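Local coordinates for solute binding protein MsmE (PDB 4R6H), which binds melibiose, raffinose and stachyose as the solute-binding component of the ABC transporter that imports these sugars, at residues A[285-293]-A[357-368]. Residues are numbered along the deposited sequence; the frame is centred on the assembly and turned at random. Where two conformers were deposited one is given.
Sequences VKVGIIPTP and FYANDYEYYQDV
Ile289 packs between Tyr358 and Tyr362, and its side chain illustrates how one branched residue can seat a short helix against the edge of a sheet. Its CB carries CG1 in the position between backbone N and carbonyl carbon (chi1 55°). That torsion brings Ile289 CG1 to 3.8 Å from Asp361 CB. Ile289 CD1 continues over one face of the Tyr362 ring, 3.4 Å from Tyr362 CZ. The other branch, Ile289 CG2, sits over a face of Tyr358 as a CH-pi contact, 3.7 Å from the Tyr358 ring centroid. Both phenols are held at their far ends, Tyr358 OH by Gly275 N and Tyr362 OH by Lys142 O.

The backbone of the same isoleucine is gripped too. Ile289 N donates to Asp361 OD2 (2.9 Å, 164°), reaching it from well above the carboxylate plane; OD2 also forms a salt bridge with Arg149. A water bridges Ile289 O and, more weakly, Asp361 OD1.

Further along, Pro291 CD stands over the centre of the Tyr365 ring, 3.5 Å from the centroid, and Tyr365 OH lies beside Ile290 CG2. With the ring of Tyr365 cut back to an alanine, Pro291 would probably lose the surface its CD rests on, and Ile290 CG2 the phenol oxygen beside it. Val368 CG1 meets Pro291 CB at 3.9 Å, closing the type I turn after the helix onto the proline.

Gly288 and Ile290 make the strand's backbone bonds to the antiparallel strand 141-148; helix 359-364 runs alongside the other edge, in the same direction as strand 287-291 and at 28° to it, within an alpha/beta lobe of a family 1 bacterial solute-binding protein.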
ATOM      1  N   VAL A 285     -11.225 -21.711   7.487  1.00 20.23           N
ATOM      2  CA  VAL A 285     -10.087 -20.890   7.904  1.00 19.80           C
ATOM      3  C   VAL A 285     -10.431 -19.416   7.795  1.00 18.63           C
ATOM      4  O   VAL A 285     -10.803 -18.949   6.722  1.00 21.81           O
ATOM      5  CB  VAL A 285      -8.851 -21.179   7.015  1.00 18.61           C
ATOM      6  CG1 VAL A 285      -7.651 -20.267   7.344  1.00 19.32           C
ATOM      7  CG2 VAL A 285      -8.437 -22.632   7.182  1.00 22.88           C
ATOM      8  N   LYS A 286     -10.311 -18.723   8.923  1.00 20.80           N
ATOM      9  CA  LYS A 286     -10.652 -17.327   9.033  1.00 22.07           C
ATOM     10  C   LYS A 286      -9.351 -16.535   9.147  1.00 20.45           C
ATOM     11  O   LYS A 286      -8.583 -16.702  10.118  1.00 21.88           O
ATOM     12  CB  LYS A 286     -11.502 -17.042  10.272  1.00 24.20           C
ATOM     13  CG  LYS A 286     -12.765 -17.891  10.435  1.00 32.33           C
ATOM     14  CD  LYS A 286     -13.771 -17.676   9.315  1.00 38.34           C
ATOM     15  CE  LYS A 286     -15.081 -18.427   9.585  1.00 51.98           C
ATOM     16  NZ  LYS A 286     -15.829 -17.876  10.752  1.00 52.26           N
ATOM     17  N   VAL A 287      -9.085 -15.730   8.143  1.00 18.06           N
ATOM     18  CA  VAL A 287      -7.902 -14.851   8.099  1.00 18.80           C
ATOM     19  C   VAL A 287      -8.348 -13.457   8.497  1.00 17.56           C
ATOM     20  O   VAL A 287      -9.310 -12.915   7.952  1.00 19.68           O
ATOM     21  CB  VAL A 287      -7.266 -14.813   6.694  1.00 22.24           C
ATOM     22  CG1 VAL A 287      -6.075 -13.853   6.663  1.00 19.08           C
ATOM     23  CG2 VAL A 287      -6.862 -16.229   6.282  1.00 20.88           C
ATOM     24  N   GLY A 288      -7.645 -12.874   9.456  1.00 15.48           N
ATOM     25  CA  GLY A 288      -7.846 -11.521   9.914  1.00 15.63           C
ATOM     26  C   GLY A 288      -6.655 -10.642   9.599  1.00 16.06           C
ATOM     27  O   GLY A 288      -5.627 -11.125   9.144  1.00 16.86           O
ATOM     28  N   ILE A 289      -6.823  -9.350   9.845  1.00 15.84           N
ATOM     29  CA  ILE A 289      -5.698  -8.406   9.768  1.00 16.71           C
ATOM     30  C   ILE A 289      -5.585  -7.610  11.050  1.00 17.16           C
ATOM     31  O   ILE A 289      -6.577  -7.375  11.753  1.00 16.67           O
ATOM     32  CB  ILE A 289      -5.766  -7.461   8.522  1.00 15.79           C
ATOM     33  CG1 ILE A 289      -7.102  -6.710   8.476  1.00 16.82           C
ATOM     34  CG2 ILE A 289      -5.550  -8.261   7.262  1.00 17.58           C
ATOM     35  CD1 ILE A 289      -7.182  -5.559   7.513  1.00 18.70           C
ATOM     36  N   ILE A 290      -4.358  -7.221  11.365  1.00 15.80           N
ATOM     37  CA  ILE A 290      -4.044  -6.308  12.442  1.00 16.24           C
ATOM     38  C   ILE A 290      -3.110  -5.233  11.908  1.00 15.27           C
ATOM     39  O   ILE A 290      -2.417  -5.449  10.930  1.00 16.08           O
ATOM     40  CB  ILE A 290      -3.403  -7.024  13.672  1.00 17.49           C
ATOM     41  CG1 ILE A 290      -2.115  -7.736  13.287  1.00 20.11           C
ATOM     42  CG2 ILE A 290      -4.404  -7.972  14.295  1.00 21.18           C
ATOM     43  CD1 ILE A 290      -1.496  -8.442  14.486  1.00 21.27           C
ATOM     44  N   PRO A 291      -3.082  -4.071  12.594  1.00 18.16           N
ATOM     45  CA  PRO A 291      -2.180  -3.009  12.193  1.00 17.88           C
ATOM     46  C   PRO A 291      -0.715  -3.457  12.326  1.00 16.58           C
ATOM     47  O   PRO A 291      -0.403  -4.446  13.011  1.00 17.12           O
ATOM     48  CB  PRO A 291      -2.465  -1.893  13.209  1.00 21.49           C
ATOM     49  CG  PRO A 291      -3.674  -2.256  13.943  1.00 23.47           C
ATOM     50  CD  PRO A 291      -3.952  -3.697  13.711  1.00 17.97           C
ATOM     51  N   THR A 292       0.165  -2.708  11.704  1.00 15.28           N
ATOM     52  CA  THR A 292       1.606  -2.946  11.830  1.00 16.50           C
ATOM     53  C   THR A 292       2.021  -2.692  13.266  1.00 17.22           C
ATOM     54  O   THR A 292       1.745  -1.617  13.795  1.00 17.57           O
ATOM     55  CB  THR A 292       2.406  -2.012  10.893  1.00 16.93           C
ATOM     56  OG1 THR A 292       2.018  -2.256   9.533  1.00 16.73           O
ATOM     57  CG2 THR A 292       3.890  -2.274  10.991  1.00 18.09           C
ATOM     58  N   PRO A 293       2.668  -3.683  13.919  1.00 15.70           N
ATOM     59  CA  PRO A 293       3.127  -3.439  15.287  1.00 16.65           C
ATOM     60  C   PRO A 293       4.089  -2.267  15.419  1.00 16.59           C
ATOM     61  O   PRO A 293       4.922  -2.024  14.539  1.00 19.11           O
ATOM     62  CB  PRO A 293       3.822  -4.741  15.640  1.00 16.31           C
ATOM     63  CG  PRO A 293       3.127  -5.797  14.829  1.00 17.93           C
ATOM     64  CD  PRO A 293       2.845  -5.078  13.512  1.00 17.58           C
ATOM     65  N   PHE A 357     -14.188  -7.770   2.674  1.00 16.67           N
ATOM     66  CA  PHE A 357     -13.906  -8.905   3.547  1.00 16.78           C
ATOM     67  C   PHE A 357     -13.359  -8.493   4.918  1.00 17.95           C
ATOM     68  O   PHE A 357     -13.796  -9.040   5.967  1.00 19.80           O
ATOM     69  CB  PHE A 357     -12.986  -9.912   2.851  1.00 15.43           C
ATOM     70  CG  PHE A 357     -12.775 -11.148   3.656  1.00 17.30           C
ATOM     71  CD1 PHE A 357     -11.734 -11.235   4.546  1.00 18.74           C
ATOM     72  CD2 PHE A 357     -13.627 -12.221   3.502  1.00 22.05           C
ATOM     73  CE1 PHE A 357     -11.553 -12.402   5.280  1.00 21.30           C
ATOM     74  CE2 PHE A 357     -13.429 -13.389   4.247  1.00 20.33           C
ATOM     75  CZ  PHE A 357     -12.387 -13.465   5.110  1.00 21.54           C
ATOM     76  N   TYR A 358     -12.459  -7.512   4.939  1.00 17.67           N
ATOM     77  CA  TYR A 358     -11.861  -7.098   6.203  1.00 17.53           C
ATOM     78  C   TYR A 358     -12.595  -5.959   6.894  1.00 18.15           C
ATOM     79  O   TYR A 358     -12.069  -5.316   7.821  1.00 18.97           O
ATOM     80  CB  TYR A 358     -10.400  -6.695   6.007  1.00 18.24           C
ATOM     81  CG  TYR A 358      -9.501  -7.833   5.581  1.00 16.70           C
ATOM     82  CD1 TYR A 358      -9.448  -9.043   6.268  1.00 17.71           C
ATOM     83  CD2 TYR A 358      -8.653  -7.650   4.524  1.00 17.28           C
ATOM     84  CE1 TYR A 358      -8.568 -10.051   5.857  1.00 18.92           C
ATOM     85  CE2 TYR A 358      -7.777  -8.640   4.118  1.00 17.37           C
ATOM     86  CZ  TYR A 358      -7.751  -9.832   4.810  1.00 18.14           C
ATOM     87  OH  TYR A 358      -6.866 -10.867   4.414  1.00 20.93           O
ATOM     88  N   ALA A 359     -13.845  -5.686   6.493  1.00 17.47           N
ATOM     89  CA  ALA A 359     -14.559  -4.586   7.107  1.00 18.54           C
ATOM     90  C   ALA A 359     -14.653  -4.669   8.647  1.00 18.23           C
ATOM     91  O   ALA A 359     -14.519  -3.637   9.329  1.00 19.46           O
ATOM     92  CB  ALA A 359     -15.979  -4.489   6.524  1.00 21.11           C
ATOM     93  N   ASN A 360     -14.858  -5.915   9.127  0.50 18.86           N
ATOM     94  CA  ASN A 360     -14.933  -6.258  10.577  0.50 22.92           C
ATOM     95  C   ASN A 360     -13.701  -5.734  11.320  0.50 20.74           C
ATOM     96  O   ASN A 360     -13.777  -4.989  12.302  0.50 20.76           O
ATOM     97  CB  ASN A 360     -15.159  -7.795  10.799  0.50 21.16           C
ATOM     98  CG  ASN A 360     -13.978  -8.701  10.392  0.50 19.29           C
ATOM     99  OD1 ASN A 360     -13.361  -8.561   9.295  0.50 20.59           O
ATOM    100  ND2 ASN A 360     -13.671  -9.686  11.279  0.50 29.25           N
ATOM    101  N   ASP A 361     -12.556  -6.095  10.787  1.00 18.14           N
ATOM    102  CA  ASP A 361     -11.264  -5.727  11.389  1.00 15.37           C
ATOM    103  C   ASP A 361     -10.985  -4.255  11.276  1.00 17.67           C
ATOM    104  O   ASP A 361     -10.448  -3.646  12.195  1.00 18.24           O
ATOM    105  CB  ASP A 361     -10.129  -6.493  10.709  1.00 18.16           C
ATOM    106  CG  ASP A 361     -10.096  -7.967  11.107  1.00 24.53           C
ATOM    107  OD1 ASP A 361     -10.456  -8.313  12.275  1.00 24.59           O
ATOM    108  OD2 ASP A 361      -9.684  -8.790  10.294  1.00 19.82           O
ATOM    109  N   TYR A 362     -11.332  -3.626  10.157  1.00 16.45           N
ATOM    110  CA  TYR A 362     -11.146  -2.172  10.094  1.00 18.11           C
ATOM    111  C   TYR A 362     -12.036  -1.407  11.122  1.00 17.72           C
ATOM    112  O   TYR A 362     -11.606  -0.382  11.626  1.00 19.25           O
ATOM    113  CB  TYR A 362     -11.296  -1.621   8.679  1.00 16.90           C
ATOM    114  CG  TYR A 362     -10.154  -2.021   7.743  1.00 17.76           C
ATOM    115  CD1 TYR A 362      -8.820  -1.842   8.124  1.00 17.62           C
ATOM    116  CD2 TYR A 362     -10.402  -2.446   6.454  1.00 17.20           C
ATOM    117  CE1 TYR A 362      -7.784  -2.155   7.266  1.00 16.78           C
ATOM    118  CE2 TYR A 362      -9.376  -2.773   5.604  1.00 16.33           C
ATOM    119  CZ  TYR A 362      -8.076  -2.602   5.981  1.00 17.91           C
ATOM    120  OH  TYR A 362      -7.044  -2.889   5.118  1.00 17.22           O
ATOM    121  N   GLU A 363     -13.228  -1.922  11.409  1.00 19.24           N
ATOM    122  CA  GLU A 363     -14.061  -1.322  12.440  0.50 21.71           C
ATOM    123  C   GLU A 363     -13.443  -1.560  13.840  1.00 18.43           C
ATOM    124  O   GLU A 363     -13.433  -0.669  14.689  1.00 20.22           O
ATOM    125  CB  GLU A 363     -15.459  -1.909  12.358  0.50 22.42           C
ATOM    126  CG  GLU A 363     -16.477  -1.165  13.193  0.50 21.28           C
ATOM    127  CD  GLU A 363     -17.780  -0.928  12.451  0.50 22.72           C
ATOM    128  OE1 GLU A 363     -17.780  -0.796  11.197  0.50 32.15           O
ATOM    129  OE2 GLU A 363     -18.817  -0.869  13.134  0.50 30.52           O
ATOM    130  N   TYR A 364     -12.944  -2.758  14.069  1.00 17.03           N
ATOM    131  CA  TYR A 364     -12.299  -3.058  15.347  1.00 16.23           C
ATOM    132  C   TYR A 364     -11.140  -2.115  15.584  1.00 18.16           C
ATOM    133  O   TYR A 364     -10.924  -1.654  16.722  1.00 22.05           O
ATOM    134  CB  TYR A 364     -11.817  -4.503  15.391  1.00 18.09           C
ATOM    135  CG  TYR A 364     -11.325  -5.014  16.737  1.00 17.90           C
ATOM    136  CD1 TYR A 364      -9.988  -4.931  17.084  1.00 22.47           C
ATOM    137  CD2 TYR A 364     -12.166  -5.630  17.587  1.00 20.58           C
ATOM    138  CE1 TYR A 364      -9.537  -5.415  18.303  1.00 25.75           C
ATOM    139  CE2 TYR A 364     -11.733  -6.138  18.801  1.00 23.51           C
ATOM    140  CZ  TYR A 364     -10.419  -6.061  19.132  1.00 24.20           C
ATOM    141  OH  TYR A 364     -10.041  -6.566  20.372  1.00 26.31           O
ATOM    142  N   TYR A 365     -10.415  -1.770  14.512  1.00 17.48           N
ATOM    143  CA  TYR A 365      -9.266  -0.892  14.585  1.00 18.89           C
ATOM    144  C   TYR A 365      -9.511   0.513  14.046  1.00 18.30           C
ATOM    145  O   TYR A 365      -8.615   1.183  13.522  1.00 18.54           O
ATOM    146  CB  TYR A 365      -8.077  -1.556  13.868  1.00 15.57           C
ATOM    147  CG  TYR A 365      -7.584  -2.779  14.588  1.00 15.90           C
ATOM    148  CD1 TYR A 365      -6.934  -2.682  15.790  1.00 18.05           C
ATOM    149  CD2 TYR A 365      -7.776  -4.053  14.058  1.00 18.60           C
ATOM    150  CE1 TYR A 365      -6.514  -3.812  16.461  1.00 17.15           C
ATOM    151  CE2 TYR A 365      -7.324  -5.186  14.703  1.00 19.19           C
ATOM    152  CZ  TYR A 365      -6.703  -5.068  15.917  1.00 18.97           C
ATOM    153  OH  TYR A 365      -6.284  -6.215  16.562  1.00 20.17           O
ATOM    154  N   GLN A 366     -10.756   0.975  14.209  1.00 19.18           N
ATOM    155  CA  GLN A 366     -11.198   2.255  13.645  1.00 21.85           C
ATOM    156  C   GLN A 366     -10.360   3.435  14.140  1.00 20.51           C
ATOM    157  O   GLN A 366     -10.166   4.412  13.407  1.00 23.65           O
ATOM    158  CB  GLN A 366     -12.688   2.470  14.000  1.00 25.43           C
ATOM    159  CG  GLN A 366     -13.353   3.699  13.394  1.00 37.57           C
ATOM    160  CD  GLN A 366     -13.790   3.503  11.952  1.00 85.42           C
ATOM    161  OE1 GLN A 366     -13.483   4.320  11.086  1.00111.21           O
ATOM    162  NE2 GLN A 366     -14.528   2.428  11.692  1.00 58.36           N
ATOM    163  N   ASP A 367      -9.840   3.339  15.345  1.00 22.10           N
ATOM    164  CA  ASP A 367      -9.115   4.512  15.860  0.50 21.56           C
ATOM    165  C   ASP A 367      -7.613   4.449  15.596  1.00 22.92           C
ATOM    166  O   ASP A 367      -6.866   5.366  15.983  1.00 26.13           O
ATOM    167  CB  ASP A 367      -9.422   4.778  17.335  0.50 18.86           C
ATOM    168  CG  ASP A 367     -10.884   5.104  17.571  0.50 25.94           C
ATOM    169  OD1 ASP A 367     -11.563   5.652  16.677  0.50 26.84           O
ATOM    170  OD2 ASP A 367     -11.363   4.815  18.689  0.50 37.27           O
ATOM    171  N   VAL A 368      -7.174   3.430  14.858  1.00 19.28           N
ATOM    172  CA  VAL A 368      -5.753   3.330  14.519  1.00 18.71           C
ATOM    173  C   VAL A 368      -5.476   4.312  13.368  1.00 19.11           C
ATOM    174  O   VAL A 368      -6.260   4.413  12.429  1.00 19.84           O
ATOM    175  CB  VAL A 368      -5.359   1.867  14.146  1.00 20.28           C
ATOM    176  CG1 VAL A 368      -3.905   1.713  13.663  1.00 20.35           C
ATOM    177  CG2 VAL A 368      -5.607   0.940  15.334  1.00 20.74           C
TER
HETATM  178  O   HOH W   1      -8.122  -8.833  13.522  1.00 20.91           O